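Local coordinates for chloride intracellular channel Clic (Drosophila melanogaster, PDB 2YV7), which might insert into membranes from a soluble, GST-like state to form pH-dependent chloride ion channels, and may play a role in ethanol sensitivity, at residues N144-L158 against V193-Y207. Numbering follows the deposited sequence.
Sequences NNALLSHLRKINDHL and VDFEIPTHLTALWRY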
# COMPACT_ATOMS: atom_id res chain seq x y z
N ASN A 144 -2.78 -21.31 3.03
CA ASN A 144 -1.80 -20.83 2.07
C ASN A 144 -2.41 -20.92 0.70
O ASN A 144 -2.33 -19.98 -0.11
CB ASN A 144 -0.50 -21.68 2.05
CG ASN A 144 0.44 -21.34 3.19
OD1 ASN A 144 0.10 -20.56 4.04
ND2 ASN A 144 1.64 -21.94 3.20
N ASN A 145 -3.01 -22.07 0.43
CA ASN A 145 -3.55 -22.31 -0.91
C ASN A 145 -4.81 -21.50 -1.22
O ASN A 145 -5.13 -21.20 -2.38
CB ASN A 145 -3.65 -23.82 -1.15
CG ASN A 145 -2.30 -24.43 -1.52
OD1 ASN A 145 -1.91 -24.42 -2.70
ND2 ASN A 145 -1.53 -24.90 -0.53
N ALA A 146 -5.55 -21.11 -0.17
CA ALA A 146 -6.64 -20.16 -0.38
C ALA A 146 -6.11 -18.79 -0.82
O ALA A 146 -6.70 -18.14 -1.66
CB ALA A 146 -7.40 -19.97 0.84
N LEU A 147 -5.04 -18.33 -0.19
CA LEU A 147 -4.43 -17.07 -0.69
C LEU A 147 -3.91 -17.28 -2.08
O LEU A 147 -4.05 -16.42 -2.96
CB LEU A 147 -3.27 -16.65 0.22
CG LEU A 147 -2.47 -15.44 -0.28
CD1 LEU A 147 -3.39 -14.21 -0.14
CD2 LEU A 147 -1.23 -15.21 0.57
N LEU A 148 -3.26 -18.42 -2.33
CA LEU A 148 -2.64 -18.65 -3.67
C LEU A 148 -3.72 -18.62 -4.78
O LEU A 148 -3.50 -18.10 -5.86
CB LEU A 148 -1.94 -20.04 -3.66
CG LEU A 148 -1.19 -20.42 -4.96
CD1 LEU A 148 -0.29 -19.30 -5.47
CD2 LEU A 148 -0.29 -21.69 -4.90
N SER A 149 -4.88 -19.19 -4.51
CA SER A 149 -5.96 -19.23 -5.52
C SER A 149 -6.37 -17.79 -5.93
O SER A 149 -6.68 -17.53 -7.11
CB SER A 149 -7.22 -19.94 -4.98
OG SER A 149 -6.97 -21.31 -4.70
N HIS A 150 -6.40 -16.90 -4.95
CA HIS A 150 -6.77 -15.46 -5.20
C HIS A 150 -5.68 -14.82 -6.07
O HIS A 150 -5.99 -14.11 -7.00
CB HIS A 150 -6.86 -14.77 -3.88
CG HIS A 150 -7.64 -13.49 -3.92
ND1 HIS A 150 -8.39 -13.08 -2.85
CD2 HIS A 150 -7.82 -12.57 -4.90
CE1 HIS A 150 -8.96 -11.92 -3.14
NE2 HIS A 150 -8.62 -11.58 -4.37
N LEU A 151 -4.40 -15.07 -5.74
CA LEU A 151 -3.27 -14.47 -6.51
C LEU A 151 -3.31 -15.03 -7.94
O LEU A 151 -2.89 -14.37 -8.88
CB LEU A 151 -1.93 -14.79 -5.88
CG LEU A 151 -1.68 -14.27 -4.45
CD1 LEU A 151 -0.34 -14.66 -3.82
CD2 LEU A 151 -1.79 -12.66 -4.53
N ARG A 152 -3.74 -16.30 -8.08
CA ARG A 152 -3.90 -16.87 -9.44
C ARG A 152 -4.90 -16.11 -10.25
O ARG A 152 -4.69 -15.87 -11.43
CB ARG A 152 -4.19 -18.37 -9.35
CG ARG A 152 -4.47 -19.14 -10.67
CD ARG A 152 -3.30 -19.00 -11.65
NE ARG A 152 -3.53 -19.68 -12.96
CZ ARG A 152 -3.20 -20.96 -13.18
NH1 ARG A 152 -2.67 -21.65 -12.19
NH2 ARG A 152 -3.39 -21.53 -14.38
N LYS A 153 -6.02 -15.77 -9.64
CA LYS A 153 -7.06 -14.95 -10.30
C LYS A 153 -6.50 -13.63 -10.72
O LYS A 153 -6.70 -13.19 -11.87
CB LYS A 153 -8.29 -14.74 -9.41
CG LYS A 153 -9.02 -16.01 -8.81
CD LYS A 153 -9.28 -17.12 -9.73
CE LYS A 153 -9.68 -18.42 -8.86
NZ LYS A 153 -10.56 -18.02 -7.68
N ILE A 154 -5.75 -12.97 -9.83
CA ILE A 154 -5.12 -11.68 -10.19
C ILE A 154 -4.11 -11.87 -11.31
O ILE A 154 -4.10 -11.17 -12.27
CB ILE A 154 -4.50 -11.00 -8.93
CG1 ILE A 154 -5.64 -10.76 -7.92
CG2 ILE A 154 -3.69 -9.76 -9.28
CD1 ILE A 154 -5.18 -10.44 -6.38
N ASN A 155 -3.28 -12.91 -11.21
CA ASN A 155 -2.35 -13.18 -12.29
C ASN A 155 -3.05 -13.32 -13.66
O ASN A 155 -2.58 -12.80 -14.68
CB ASN A 155 -1.61 -14.49 -12.00
CG ASN A 155 -0.67 -14.87 -13.16
OD1 ASN A 155 -1.03 -15.69 -14.08
ND2 ASN A 155 0.49 -14.30 -13.16
N ASP A 156 -4.13 -14.06 -13.67
CA ASP A 156 -4.82 -14.43 -14.91
C ASP A 156 -5.57 -13.23 -15.49
O ASP A 156 -5.50 -12.97 -16.72
CB ASP A 156 -5.67 -15.69 -14.64
CG ASP A 156 -4.81 -16.94 -14.53
OD1 ASP A 156 -3.56 -16.88 -14.64
OD2 ASP A 156 -5.43 -17.98 -14.39
N HIS A 157 -6.16 -12.40 -14.63
CA HIS A 157 -6.57 -11.00 -15.05
C HIS A 157 -5.45 -10.20 -15.78
O HIS A 157 -5.63 -9.76 -16.90
CB HIS A 157 -7.05 -10.19 -13.83
CG HIS A 157 -7.46 -8.78 -14.16
ND1 HIS A 157 -6.56 -7.72 -14.21
CD2 HIS A 157 -8.68 -8.24 -14.41
CE1 HIS A 157 -7.21 -6.61 -14.56
NE2 HIS A 157 -8.49 -6.90 -14.65
N LEU A 158 -4.30 -10.02 -15.12
CA LEU A 158 -3.17 -9.32 -15.67
C LEU A 158 -2.71 -9.90 -17.04
O LEU A 158 -2.42 -9.16 -17.99
CB LEU A 158 -2.03 -9.33 -14.66
CG LEU A 158 -2.24 -8.39 -13.44
CD1 LEU A 158 -1.28 -8.70 -12.38
CD2 LEU A 158 -2.17 -6.83 -13.94
N VAL A 193 5.57 -17.94 7.69
CA VAL A 193 5.08 -19.31 7.33
C VAL A 193 5.74 -19.87 6.09
O VAL A 193 5.27 -20.87 5.52
CB VAL A 193 3.50 -19.40 7.25
CG1 VAL A 193 2.90 -19.16 8.65
CG2 VAL A 193 2.96 -18.41 6.21
N ASP A 194 6.90 -19.34 5.72
CA ASP A 194 7.59 -19.82 4.53
C ASP A 194 6.71 -19.95 3.28
O ASP A 194 6.80 -20.95 2.52
CB ASP A 194 8.27 -21.18 4.80
CG ASP A 194 9.35 -21.50 3.78
OD1 ASP A 194 9.94 -20.55 3.11
OD2 ASP A 194 9.59 -22.73 3.66
N PHE A 195 5.81 -19.00 3.11
CA PHE A 195 5.03 -18.90 1.88
C PHE A 195 5.79 -18.13 0.86
O PHE A 195 6.39 -17.06 1.17
CB PHE A 195 3.70 -18.17 2.17
CG PHE A 195 2.83 -18.03 0.96
CD1 PHE A 195 2.08 -19.12 0.50
CD2 PHE A 195 2.79 -16.82 0.28
CE1 PHE A 195 1.24 -18.98 -0.60
CE2 PHE A 195 2.03 -16.68 -0.84
CZ PHE A 195 1.24 -17.72 -1.30
N GLU A 196 5.77 -18.62 -0.40
CA GLU A 196 6.30 -17.87 -1.53
C GLU A 196 5.34 -17.88 -2.65
O GLU A 196 4.70 -18.89 -2.86
CB GLU A 196 7.60 -18.47 -2.08
CG GLU A 196 8.81 -17.74 -1.57
CD GLU A 196 10.05 -18.58 -1.68
OE1 GLU A 196 9.99 -19.69 -2.31
OE2 GLU A 196 11.08 -18.15 -1.12
N ILE A 197 5.29 -16.78 -3.41
CA ILE A 197 4.43 -16.64 -4.60
C ILE A 197 5.09 -17.34 -5.76
O ILE A 197 6.24 -17.03 -6.11
CB ILE A 197 4.18 -15.14 -5.02
CG1 ILE A 197 3.47 -14.36 -3.90
CG2 ILE A 197 3.38 -15.12 -6.35
CD1 ILE A 197 3.46 -12.87 -4.12
N PRO A 198 4.43 -18.36 -6.31
CA PRO A 198 5.18 -19.25 -7.20
C PRO A 198 5.53 -18.63 -8.51
O PRO A 198 4.88 -17.63 -8.96
CB PRO A 198 4.25 -20.48 -7.36
CG PRO A 198 2.97 -20.08 -6.90
CD PRO A 198 3.06 -18.83 -6.04
N THR A 199 6.60 -19.19 -9.10
CA THR A 199 7.23 -18.56 -10.29
C THR A 199 6.40 -18.65 -11.56
O THR A 199 6.62 -17.90 -12.52
CB THR A 199 8.60 -19.13 -10.53
OG1 THR A 199 8.50 -20.57 -10.58
CG2 THR A 199 9.54 -18.71 -9.40
N HIS A 200 5.41 -19.52 -11.58
CA HIS A 200 4.60 -19.69 -12.78
C HIS A 200 3.50 -18.64 -12.88
O HIS A 200 2.75 -18.58 -13.89
CB HIS A 200 4.03 -21.11 -12.86
CG HIS A 200 3.15 -21.46 -11.72
ND1 HIS A 200 1.78 -21.30 -11.78
CD2 HIS A 200 3.42 -21.97 -10.50
CE1 HIS A 200 1.26 -21.68 -10.62
NE2 HIS A 200 2.23 -22.07 -9.82
N LEU A 201 3.46 -17.75 -11.88
CA LEU A 201 2.56 -16.62 -11.95
C LEU A 201 3.24 -15.48 -12.69
O LEU A 201 3.50 -14.41 -12.13
CB LEU A 201 2.02 -16.22 -10.57
CG LEU A 201 1.22 -17.30 -9.83
CD1 LEU A 201 0.52 -16.80 -8.51
CD2 LEU A 201 0.17 -18.03 -10.78
N THR A 202 3.54 -15.72 -13.96
CA THR A 202 4.36 -14.78 -14.74
C THR A 202 3.85 -13.34 -14.79
O THR A 202 4.65 -12.41 -14.64
CB THR A 202 4.63 -15.34 -16.16
OG1 THR A 202 5.29 -16.61 -16.02
CG2 THR A 202 5.64 -14.46 -16.91
N ALA A 203 2.55 -13.16 -14.98
CA ALA A 203 1.99 -11.77 -15.16
C ALA A 203 2.04 -11.00 -13.82
O ALA A 203 2.28 -9.76 -13.77
CB ALA A 203 0.62 -11.83 -15.67
N LEU A 204 1.82 -11.75 -12.74
CA LEU A 204 1.91 -11.19 -11.38
C LEU A 204 3.35 -10.79 -11.04
O LEU A 204 3.59 -9.73 -10.46
CB LEU A 204 1.30 -12.17 -10.36
CG LEU A 204 1.13 -11.55 -8.94
CD1 LEU A 204 0.21 -10.29 -8.93
CD2 LEU A 204 0.67 -12.62 -7.93
N TRP A 205 4.31 -11.62 -11.42
CA TRP A 205 5.71 -11.30 -11.10
C TRP A 205 6.12 -10.11 -11.93
O TRP A 205 6.82 -9.22 -11.45
CB TRP A 205 6.60 -12.55 -11.33
CG TRP A 205 6.65 -13.39 -10.13
CD1 TRP A 205 6.23 -14.70 -9.99
CD2 TRP A 205 7.15 -12.99 -8.83
NE1 TRP A 205 6.44 -15.12 -8.71
CE2 TRP A 205 7.00 -14.11 -7.97
CE3 TRP A 205 7.71 -11.79 -8.33
CZ2 TRP A 205 7.41 -14.09 -6.63
CZ3 TRP A 205 8.10 -11.74 -6.96
CH2 TRP A 205 7.95 -12.90 -6.13
N ARG A 206 5.60 -10.03 -13.14
CA ARG A 206 5.88 -8.89 -14.04
C ARG A 206 5.25 -7.60 -13.45
O ARG A 206 5.86 -6.54 -13.47
CB ARG A 206 5.37 -9.20 -15.43
CG ARG A 206 5.57 -8.07 -16.48
CD ARG A 206 5.14 -8.48 -17.93
NE ARG A 206 4.02 -9.44 -18.03
CZ ARG A 206 4.15 -10.72 -18.44
NH1 ARG A 206 5.34 -11.21 -18.81
NH2 ARG A 206 3.08 -11.53 -18.48
N TYR A 207 4.06 -7.71 -12.88
CA TYR A 207 3.43 -6.57 -12.22
C TYR A 207 4.31 -6.09 -11.03
O TYR A 207 4.54 -4.88 -10.86
CB TYR A 207 2.04 -7.03 -11.71
CG TYR A 207 1.19 -5.99 -11.03
CD1 TYR A 207 0.50 -5.01 -11.76
CD2 TYR A 207 1.05 -6.02 -9.65
CE1 TYR A 207 -0.34 -4.07 -11.13
CE2 TYR A 207 0.19 -5.09 -8.98
CZ TYR A 207 -0.50 -4.15 -9.71
OH TYR A 207 -1.31 -3.30 -9.01
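Leu204 enters helix 141-161 as a knob into a hole formed by Leu151, Ile154, Asn155 and Leu158, a worked example of helix packing in the all-helical C-terminal domain of the GST fold. The two helical segments run nearly perpendicular, at 81°, and their axes approach to 7.8 Å. With CG anti to the backbone N (chi1 -170°), Leu204 spreads its two methyls apart, CD1 meeting Ile154 CG2 at 4.0 Å while CD2 settles against Leu151 CB. Leu158 extends the seam: its CB abuts Ala203 CB at 3.8 Å, and its CD1 rests against CB of Tyr207, whose hydroxyl is hydrogen-bonded to Asp175.

Toward the start of segment 144-158 the partner is the extended chain that leads into helix 202-212. Here Phe195 lays its ring against Asn144 and Leu147. CE2 lies 3.8 Å from Leu147 CD2, the Asn144 amide passes CD1 with its plane turned 68° from the ring, and Leu151 CD1 comes to the ring edge. Farther along, Pro198 CD presses to within 3.4 Å of Leu148 CD1, tighter than usual for two carbons.

Met135 of helix 128-136 touches Phe195, Asn144 and Leu147 alike. Shortened to an alanine, position 195 would probably open a gap beside Leu147 and Met135 and leave the Asn144 amide without the ring beside it. Farther out, Pro198 O accepts from Leu201 N and Trp205 NE1, which reach it from opposite faces of its carbonyl plane, tying the turn to helix 202-212.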